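Local coordinates for DUF2520 domain-containing protein (Thermotoga maritima, PDB 2I76) that is of unknown function but binds NADPH and is probably a dehydrogenase-like protein, with a Rossmann-type nucleotide-binding domain, at residues L92-I96 / L128-E132; F16-L21 / I141-I145; S100-I105 / R133-V138. All coordinates share one frame; numbering follows the deposited sequence.

Contact 1 of 3, residues L92-I96 / L128-E132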
loop_
_atom_site.group_PDB
_atom_site.type_symbol
_atom_site.label_atom_id
_atom_site.label_comp_id
_atom_site.label_asym_id
_atom_site.label_seq_id
_atom_site.Cartn_x
_atom_site.Cartn_y
_atom_site.Cartn_z
ATOM N N LEU A 92 -6.177 22.372 2.537
ATOM C CA LEU A 92 -6.700 23.719 2.319
ATOM C C LEU A 92 -7.003 24.001 0.854
ATOM O O LEU A 92 -6.398 23.414 -0.052
ATOM C CB LEU A 92 -5.719 24.769 2.865
ATOM C CG LEU A 92 -5.479 24.775 4.382
ATOM C CD1 LEU A 92 -4.218 25.555 4.744
ATOM C CD2 LEU A 92 -6.698 25.348 5.071
ATOM N N SER A 93 -7.944 24.917 0.636
ATOM C CA SER A 93 -8.381 25.299 -0.699
ATOM C C SER A 93 -7.859 26.668 -1.116
ATOM O O SER A 93 -7.527 27.506 -0.274
ATOM C CB SER A 93 -9.907 25.320 -0.739
ATOM O OG SER A 93 -10.378 25.586 -2.041
ATOM N N SER A 94 -7.785 26.881 -2.424
ATOM C CA SER A 94 -7.351 28.164 -2.969
ATOM C C SER A 94 -8.199 29.258 -2.316
ATOM O O SER A 94 -7.681 30.285 -1.871
ATOM C CB SER A 94 -7.595 28.201 -4.470
ATOM O OG SER A 94 -8.988 28.084 -4.747
ATOM N N GLU A 95 -9.513 29.019 -2.282
ATOM C CA GLU A 95 -10.480 29.938 -1.699
ATOM C C GLU A 95 -10.066 30.535 -0.366
ATOM O O GLU A 95 -10.623 31.542 0.060
ATOM C CB GLU A 95 -11.824 29.240 -1.512
ATOM C CG GLU A 95 -12.743 29.323 -2.711
ATOM C CD GLU A 95 -14.072 28.638 -2.456
ATOM O OE1 GLU A 95 -14.653 28.873 -1.374
ATOM O OE2 GLU A 95 -14.535 27.876 -3.334
ATOM N N ILE A 96 -9.106 29.920 0.308
ATOM C CA ILE A 96 -8.685 30.459 1.588
ATOM C C ILE A 96 -8.065 31.843 1.375
ATOM O O ILE A 96 -7.896 32.609 2.322
ATOM C CB ILE A 96 -7.670 29.515 2.286
ATOM C CG1 ILE A 96 -7.406 30.002 3.714
ATOM C CG2 ILE A 96 -6.377 29.446 1.492
ATOM C CD1 ILE A 96 -6.443 29.126 4.512
ATOM N N LEU A 128 -5.297 19.763 -8.759
ATOM C CA LEU A 128 -5.436 21.191 -8.973
ATOM C C LEU A 128 -6.840 21.591 -8.552
ATOM O O LEU A 128 -7.712 20.741 -8.374
ATOM C CB LEU A 128 -5.198 21.539 -10.446
ATOM C CG LEU A 128 -4.116 20.722 -11.158
ATOM C CD1 LEU A 128 -3.799 21.352 -12.495
ATOM C CD2 LEU A 128 -2.871 20.657 -10.302
ATOM N N GLU A 129 -7.044 22.892 -8.403
ATOM C CA GLU A 129 -8.319 23.457 -7.982
ATOM C C GLU A 129 -8.031 24.953 -7.863
ATOM O O GLU A 129 -7.351 25.398 -6.936
ATOM C CB GLU A 129 -8.727 22.831 -6.635
ATOM C CG GLU A 129 -9.877 23.480 -5.890
ATOM C CD GLU A 129 -9.428 24.645 -5.020
ATOM O OE1 GLU A 129 -9.712 25.807 -5.387
ATOM O OE2 GLU A 129 -8.779 24.404 -3.978
ATOM N N GLY A 130 -8.513 25.723 -8.831
ATOM C CA GLY A 130 -8.265 27.148 -8.802
ATOM C C GLY A 130 -9.418 28.030 -9.229
ATOM O O GLY A 130 -10.554 27.584 -9.455
ATOM N N ASP A 131 -9.092 29.312 -9.333
ATOM C CA ASP A 131 -10.024 30.361 -9.736
ATOM C C ASP A 131 -10.470 30.123 -11.171
ATOM O O ASP A 131 -10.032 29.167 -11.805
ATOM C CB ASP A 131 -9.319 31.716 -9.605
ATOM C CG ASP A 131 -10.197 32.867 -9.983
ATOM O OD1 ASP A 131 -10.303 33.177 -11.187
ATOM O OD2 ASP A 131 -10.793 33.464 -9.069
ATOM N N GLU A 132 -11.337 30.972 -11.690
ATOM C CA GLU A 132 -11.769 30.809 -13.060
ATOM C C GLU A 132 -10.527 31.032 -13.921
ATOM O O GLU A 132 -10.163 30.204 -14.746
ATOM C CB GLU A 132 -12.859 31.864 -13.395
#

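Contact 2 of 3, residues F16-L21 / I141-I145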
loop_
_atom_site.group_PDB
_atom_site.type_symbol
_atom_site.label_atom_id
_atom_site.label_comp_id
_atom_site.label_asym_id
_atom_site.label_seq_id
_atom_site.Cartn_x
_atom_site.Cartn_y
_atom_site.Cartn_z
ATOM N N PHE A 16 11.766 22.624 -5.997
ATOM C CA PHE A 16 11.223 21.708 -6.979
ATOM C C PHE A 16 10.684 22.455 -8.189
ATOM O O PHE A 16 11.223 22.327 -9.280
ATOM C CB PHE A 16 10.120 20.865 -6.349
ATOM C CG PHE A 16 9.536 19.856 -7.276
ATOM C CD1 PHE A 16 10.319 18.841 -7.786
ATOM C CD2 PHE A 16 8.203 19.938 -7.661
ATOM C CE1 PHE A 16 9.791 17.917 -8.685
ATOM C CE2 PHE A 16 7.660 19.018 -8.563
ATOM C CZ PHE A 16 8.456 18.000 -9.076
ATOM N N PHE A 17 9.629 23.241 -8.007
ATOM C CA PHE A 17 9.056 23.987 -9.131
ATOM C C PHE A 17 10.083 24.886 -9.823
ATOM O O PHE A 17 10.021 25.099 -11.037
ATOM C CB PHE A 17 7.874 24.836 -8.672
ATOM C CG PHE A 17 6.661 24.040 -8.302
ATOM C CD1 PHE A 17 6.374 23.756 -6.961
ATOM C CD2 PHE A 17 5.763 23.636 -9.278
ATOM C CE1 PHE A 17 5.200 23.085 -6.592
ATOM C CE2 PHE A 17 4.591 22.968 -8.929
ATOM C CZ PHE A 17 4.307 22.695 -7.575
ATOM N N LEU A 18 11.013 25.426 -9.043
ATOM C CA LEU A 18 12.057 26.272 -9.599
ATOM C C LEU A 18 12.845 25.440 -10.613
ATOM O O LEU A 18 12.797 25.675 -11.824
ATOM C CB LEU A 18 13.008 26.746 -8.495
ATOM C CG LEU A 18 12.641 27.919 -7.583
ATOM C CD1 LEU A 18 13.763 28.166 -6.575
ATOM C CD2 LEU A 18 12.423 29.155 -8.418
ATOM N N GLU A 19 13.570 24.459 -10.092
ATOM C CA GLU A 19 14.385 23.567 -10.901
ATOM C C GLU A 19 13.713 23.162 -12.212
ATOM O O GLU A 19 14.297 23.302 -13.288
ATOM C CB GLU A 19 14.718 22.312 -10.095
ATOM C CG GLU A 19 15.703 21.380 -10.769
ATOM C CD GLU A 19 17.071 21.993 -10.913
ATOM O OE1 GLU A 19 17.232 22.897 -11.763
ATOM O OE2 GLU A 19 17.980 21.574 -10.166
ATOM N N CYS A 20 12.490 22.656 -12.134
ATOM C CA CYS A 20 11.827 22.244 -13.354
ATOM C C CYS A 20 10.832 23.241 -13.911
ATOM O O CYS A 20 9.665 22.922 -14.109
ATOM C CB CYS A 20 11.172 20.863 -13.186
ATOM S SG CYS A 20 10.164 20.611 -11.729
ATOM N N LEU A 21 11.314 24.452 -14.171
ATOM C CA LEU A 21 10.494 25.511 -14.753
ATOM C C LEU A 21 11.322 26.708 -15.223
ATOM O O LEU A 21 10.765 27.741 -15.578
ATOM C CB LEU A 21 9.405 25.979 -13.774
ATOM C CG LEU A 21 8.108 25.155 -13.665
ATOM C CD1 LEU A 21 7.067 25.966 -12.936
ATOM C CD2 LEU A 21 7.579 24.791 -15.043
ATOM N N ILE A 141 0.845 24.459 -15.684
ATOM C CA ILE A 141 2.055 23.990 -15.012
ATOM C C ILE A 141 2.137 22.479 -14.810
ATOM O O ILE A 141 3.193 21.873 -15.021
ATOM C CB ILE A 141 2.232 24.693 -13.650
ATOM C CG1 ILE A 141 2.600 26.157 -13.882
ATOM C CG2 ILE A 141 3.305 24.004 -12.835
ATOM C CD1 ILE A 141 2.864 26.935 -12.630
ATOM N N ALA A 142 1.031 21.871 -14.399
ATOM C CA ALA A 142 1.024 20.428 -14.179
ATOM C C ALA A 142 1.254 19.730 -15.512
ATOM O O ALA A 142 1.976 18.735 -15.597
ATOM C CB ALA A 142 -0.309 19.992 -13.572
ATOM N N GLU A 143 0.639 20.274 -16.555
ATOM C CA GLU A 143 0.765 19.717 -17.889
ATOM C C GLU A 143 2.234 19.642 -18.271
ATOM O O GLU A 143 2.659 18.742 -18.995
ATOM C CB GLU A 143 0.012 20.586 -18.893
ATOM C CG GLU A 143 -0.920 19.799 -19.777
ATOM C CD GLU A 143 -0.283 18.520 -20.282
ATOM O OE1 GLU A 143 0.843 18.579 -20.836
ATOM O OE2 GLU A 143 -0.915 17.454 -20.123
ATOM N N GLU A 144 3.007 20.598 -17.776
ATOM C CA GLU A 144 4.433 20.628 -18.057
ATOM C C GLU A 144 5.197 19.617 -17.220
ATOM O O GLU A 144 5.663 18.610 -17.738
ATOM C CB GLU A 144 4.998 22.013 -17.793
ATOM C CG GLU A 144 4.837 22.962 -18.951
ATOM C CD GLU A 144 5.802 24.116 -18.869
ATOM O OE1 GLU A 144 7.031 23.857 -18.798
ATOM O OE2 GLU A 144 5.322 25.270 -18.879
ATOM N N ILE A 145 5.330 19.905 -15.930
ATOM C CA ILE A 145 6.028 19.027 -14.999
ATOM C C ILE A 145 5.766 17.533 -15.259
ATOM O O ILE A 145 6.723 16.745 -15.349
ATOM C CB ILE A 145 5.653 19.376 -13.532
ATOM C CG1 ILE A 145 6.022 20.840 -13.229
ATOM C CG2 ILE A 145 6.358 18.435 -12.577
ATOM C CD1 ILE A 145 5.546 21.326 -11.859
#

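Contact 3 of 3, residues S100-I105 / R133-V138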
loop_
_atom_site.group_PDB
_atom_site.type_symbol
_atom_site.label_atom_id
_atom_site.label_comp_id
_atom_site.label_asym_id
_atom_site.label_seq_id
_atom_site.Cartn_x
_atom_site.Cartn_y
_atom_site.Cartn_z
ATOM N N SER A 100 -9.736 37.618 -6.258
ATOM C CA SER A 100 -10.213 37.289 -7.591
ATOM C C SER A 100 -9.367 36.344 -8.432
ATOM O O SER A 100 -9.907 35.656 -9.292
ATOM C CB SER A 100 -10.459 38.563 -8.394
ATOM O OG SER A 100 -10.929 38.241 -9.695
ATOM N N GLY A 101 -8.057 36.306 -8.223
ATOM C CA GLY A 101 -7.244 35.404 -9.028
ATOM C C GLY A 101 -6.524 34.391 -8.166
ATOM O O GLY A 101 -5.391 34.633 -7.756
ATOM N N ARG A 102 -7.164 33.256 -7.895
ATOM C CA ARG A 102 -6.552 32.242 -7.038
ATOM C C ARG A 102 -6.466 30.844 -7.642
ATOM O O ARG A 102 -6.989 30.584 -8.721
ATOM C CB ARG A 102 -7.298 32.182 -5.702
ATOM C CG ARG A 102 -8.800 32.135 -5.848
ATOM C CD ARG A 102 -9.490 32.255 -4.502
ATOM N NE ARG A 102 -10.921 32.494 -4.649
ATOM C CZ ARG A 102 -11.764 31.662 -5.254
ATOM N NH1 ARG A 102 -11.324 30.516 -5.776
ATOM N NH2 ARG A 102 -13.051 31.990 -5.346
ATOM N N ALA A 103 -5.780 29.953 -6.934
ATOM C CA ALA A 103 -5.614 28.577 -7.381
ATOM C C ALA A 103 -4.929 27.713 -6.323
ATOM O O ALA A 103 -4.468 28.212 -5.298
ATOM C CB ALA A 103 -4.821 28.534 -8.691
ATOM N N SER A 104 -4.866 26.415 -6.596
ATOM C CA SER A 104 -4.268 25.454 -5.683
ATOM C C SER A 104 -3.677 24.270 -6.458
ATOM O O SER A 104 -4.406 23.579 -7.171
ATOM C CB SER A 104 -5.353 24.967 -4.704
ATOM O OG SER A 104 -4.872 23.975 -3.814
ATOM N N ILE A 105 -2.365 24.054 -6.347
ATOM C CA ILE A 105 -1.729 22.915 -7.030
ATOM C C ILE A 105 -1.067 21.967 -6.029
ATOM O O ILE A 105 -0.138 22.346 -5.298
ATOM C CB ILE A 105 -0.686 23.337 -8.119
ATOM C CG1 ILE A 105 -0.119 22.066 -8.770
ATOM C CG2 ILE A 105 0.411 24.206 -7.522
ATOM C CD1 ILE A 105 0.413 22.235 -10.183
ATOM N N ARG A 133 -9.874 32.166 -13.698
ATOM C CA ARG A 133 -8.666 32.542 -14.436
ATOM C C ARG A 133 -7.387 32.103 -13.726
ATOM O O ARG A 133 -6.289 32.234 -14.268
ATOM C CB ARG A 133 -8.633 34.061 -14.676
ATOM C CG ARG A 133 -8.583 34.924 -13.408
ATOM C CD ARG A 133 -8.962 36.370 -13.739
ATOM N NE ARG A 133 -8.742 37.294 -12.625
ATOM C CZ ARG A 133 -7.567 37.847 -12.317
ATOM N NH1 ARG A 133 -6.479 37.584 -13.039
ATOM N NH2 ARG A 133 -7.480 38.657 -11.269
ATOM N N GLY A 134 -7.537 31.600 -12.504
ATOM C CA GLY A 134 -6.386 31.131 -11.749
ATOM C C GLY A 134 -6.114 29.657 -12.025
ATOM O O GLY A 134 -5.002 29.162 -11.836
ATOM N N LEU A 135 -7.146 28.957 -12.492
ATOM C CA LEU A 135 -7.045 27.538 -12.790
ATOM C C LEU A 135 -6.137 27.236 -13.968
ATOM O O LEU A 135 -5.245 26.400 -13.867
ATOM C CB LEU A 135 -8.419 26.941 -13.068
ATOM C CG LEU A 135 -8.323 25.460 -13.421
ATOM C CD1 LEU A 135 -7.957 24.681 -12.164
ATOM C CD2 LEU A 135 -9.633 24.976 -13.998
ATOM N N PRO A 136 -6.354 27.901 -15.111
ATOM C CA PRO A 136 -5.472 27.604 -16.246
ATOM C C PRO A 136 -3.970 27.842 -15.980
ATOM O O PRO A 136 -3.118 27.303 -16.693
ATOM C CB PRO A 136 -6.040 28.489 -17.364
ATOM C CG PRO A 136 -6.651 29.636 -16.620
ATOM C CD PRO A 136 -7.328 28.950 -15.461
ATOM N N ILE A 137 -3.648 28.624 -14.951
ATOM C CA ILE A 137 -2.255 28.908 -14.618
ATOM C C ILE A 137 -1.572 27.703 -13.986
ATOM O O ILE A 137 -0.401 27.436 -14.229
ATOM C CB ILE A 137 -2.142 30.087 -13.642
ATOM C CG1 ILE A 137 -2.564 31.379 -14.340
ATOM C CG2 ILE A 137 -0.714 30.196 -13.121
ATOM C CD1 ILE A 137 -2.549 32.585 -13.427
ATOM N N VAL A 138 -2.317 26.986 -13.160
ATOM C CA VAL A 138 -1.801 25.800 -12.491
ATOM C C VAL A 138 -2.010 24.590 -13.407
ATOM O O VAL A 138 -1.201 23.649 -13.433
ATOM C CB VAL A 138 -2.531 25.580 -11.155
ATOM C CG1 VAL A 138 -2.232 24.219 -10.631
ATOM C CG2 VAL A 138 -2.092 26.630 -10.144
#

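Contact 1 of 3, residues L92-I96 / L128-E132
The carboxylate of Glu-129 is the polar link between the two loops, taking three hydrogen bonds from Ser-93 and Ser-94. Two converge on OE2. The backbone N of Ser-94 reaches it at 3.1 Å, nearly straight (166° at the hydrogen), on the syn lone pair. The OG of Ser-93 reaches the same OE2 at 2.8 Å from above the carboxylate plane, 57° out of it. The third bond runs from Ser-94 OG to Glu-129 OE1; its modelled length is too short to be relied on. OE1 also bonds to the hydroxyl of Ser-154, so both oxygens have partners, which probably limits rotation of the carboxylate. A bend at chi2 (-85°) turns the glutamate chain so that its carboxylate faces both serines. A leucine here would probably leave the Ser-94 amide and the two serine hydroxyls without their acceptor.

Beyond these bonds there is little contact: Ser-94 OG is 4.2 Å from Gly-130 CA, and 138 Å² is buried in all. Ser-94 opens a short 3-10 turn, whose amide end would probably steady the negative charge. The contact joins the loops that follow strands 85-87 and 126-128 of a Rossmann-type sheet.

Contact 2 of 3, residues F16-L21 / I141-I145
Ile-145 fits against Phe-16, Phe-17 and Cys-20, and this is the close-packed part of the contact. Its CD1 meets the ring of Phe-17 at two neighbouring atoms, CD2 and CE2, each 3.5 Å away, with the two side chains crossing at about a right angle. The other branch serves the second ring: CG2, set anti to the backbone N when chi1 is -59°, comes within 4.1 Å of Phe-16 CZ. Between these, Ile-145 CG1 faces Cys-20 SG at 4.4 Å. That sulfur also sits over the centre of the Phe-16 ring, while Phe-16 CD2 lies above one face of the Phe-17 ring, offset toward its rim. Phe-16, Phe-17 and Cys-20 thus pack on one another as well as on the isoleucine. One turn earlier on the partner helix, Ile-141 CG2 approaches the edge of the Phe-17 ring, 4.2 Å from CE2. Leu-21, just past the end of helix 12-19, closes the packed side by extending CD1 to Ile-141 CG2, also 4.2 Å away.

Packing thins toward solvent at the exposed Glu-144. Within the two segments its OE1 meets only the Leu-21 CD2 methyl, 3.9 Å off. No hydrogen bond crosses between the segments; the 273 Å² buried is mostly apolar.

On the inner side, Phe-16 makes an edge-to-face pair with Phe-111, an NADPH-binding residue, and the side chain of Phe-17 is about 7 Å from a bound NADPH. Helix 12-19 directly follows the first strand, 6-8, and Thr-10 between them binds NADPH, as expected of the first beta-alpha unit of a Rossmann fold; its partner is the helix of the crossover from strand 126-128 to strand 149-151.

Contact 3 of 3, residues S100-I105 / R133-V138
The carbonyl oxygen of Arg-102 receives a CA-H...O contact from Gly-134, CA to O 3.1 Å with 152° at the hydrogen; Asp-131 N probably bonds to the same oxygen, but its modelled length is doubtful. Gly-134 has no side chain, which lets its CA come this near the strand. Asp-131 OD1 in turn accepts the backbone N of Arg-133, an Asx turn leading into helix 135-145.

Alternation along strand 102-107 directs Ala-103 and Ile-105 to the helix and Arg-102 and Ser-104 away from it, as in a Rossmann-type sandwich, where helices cover both faces of the sheet; helix 135-145 lies on the Ala-103 side. Val-138 occupies that face with both methyls. At chi1 167°, CG1 is anti to the backbone N and lies against Ile-105, though the atoms are modelled too close for their spacing to be used; CG2 packs on Ala-103 CB at 3.6 Å. Val-86 and Leu-128, from the strands flanking 102-107, also touch Val-138.

At the exposed end, the extended Arg-133 chain lays its guanidinium over Gly-101, whose CA stands 3.9 Å above the plane and toward the rim. Ser-100 OG is at the edge of the group, 3.8 Å from Arg-133 NE.

Contacts 1 and 3 lie side by side, their centres 7 Å apart, and their segments alternate along the chain: 92-96, 100-105, 128-132, 133-138. Strand 102-107 and the neighbouring strand 126-128 with its following loop tie them together. Contact 2, about 15 Å from contact 3 and 19 Å from contact 1 between centres, brackets both in sequence, since it joins 16-21 near the start of the chain to 141-145. Helix 135-145 serves contacts 2 and 3 with successive turns, and Ile-105 reaches both Ala-142 and Phe-17. One helix, following strand 126-128, therefore packs on strand 102-107 and on helix 12-19 of the NADPH-binding domain, while contact 1 joins the loops that follow strands 85-87 and 126-128.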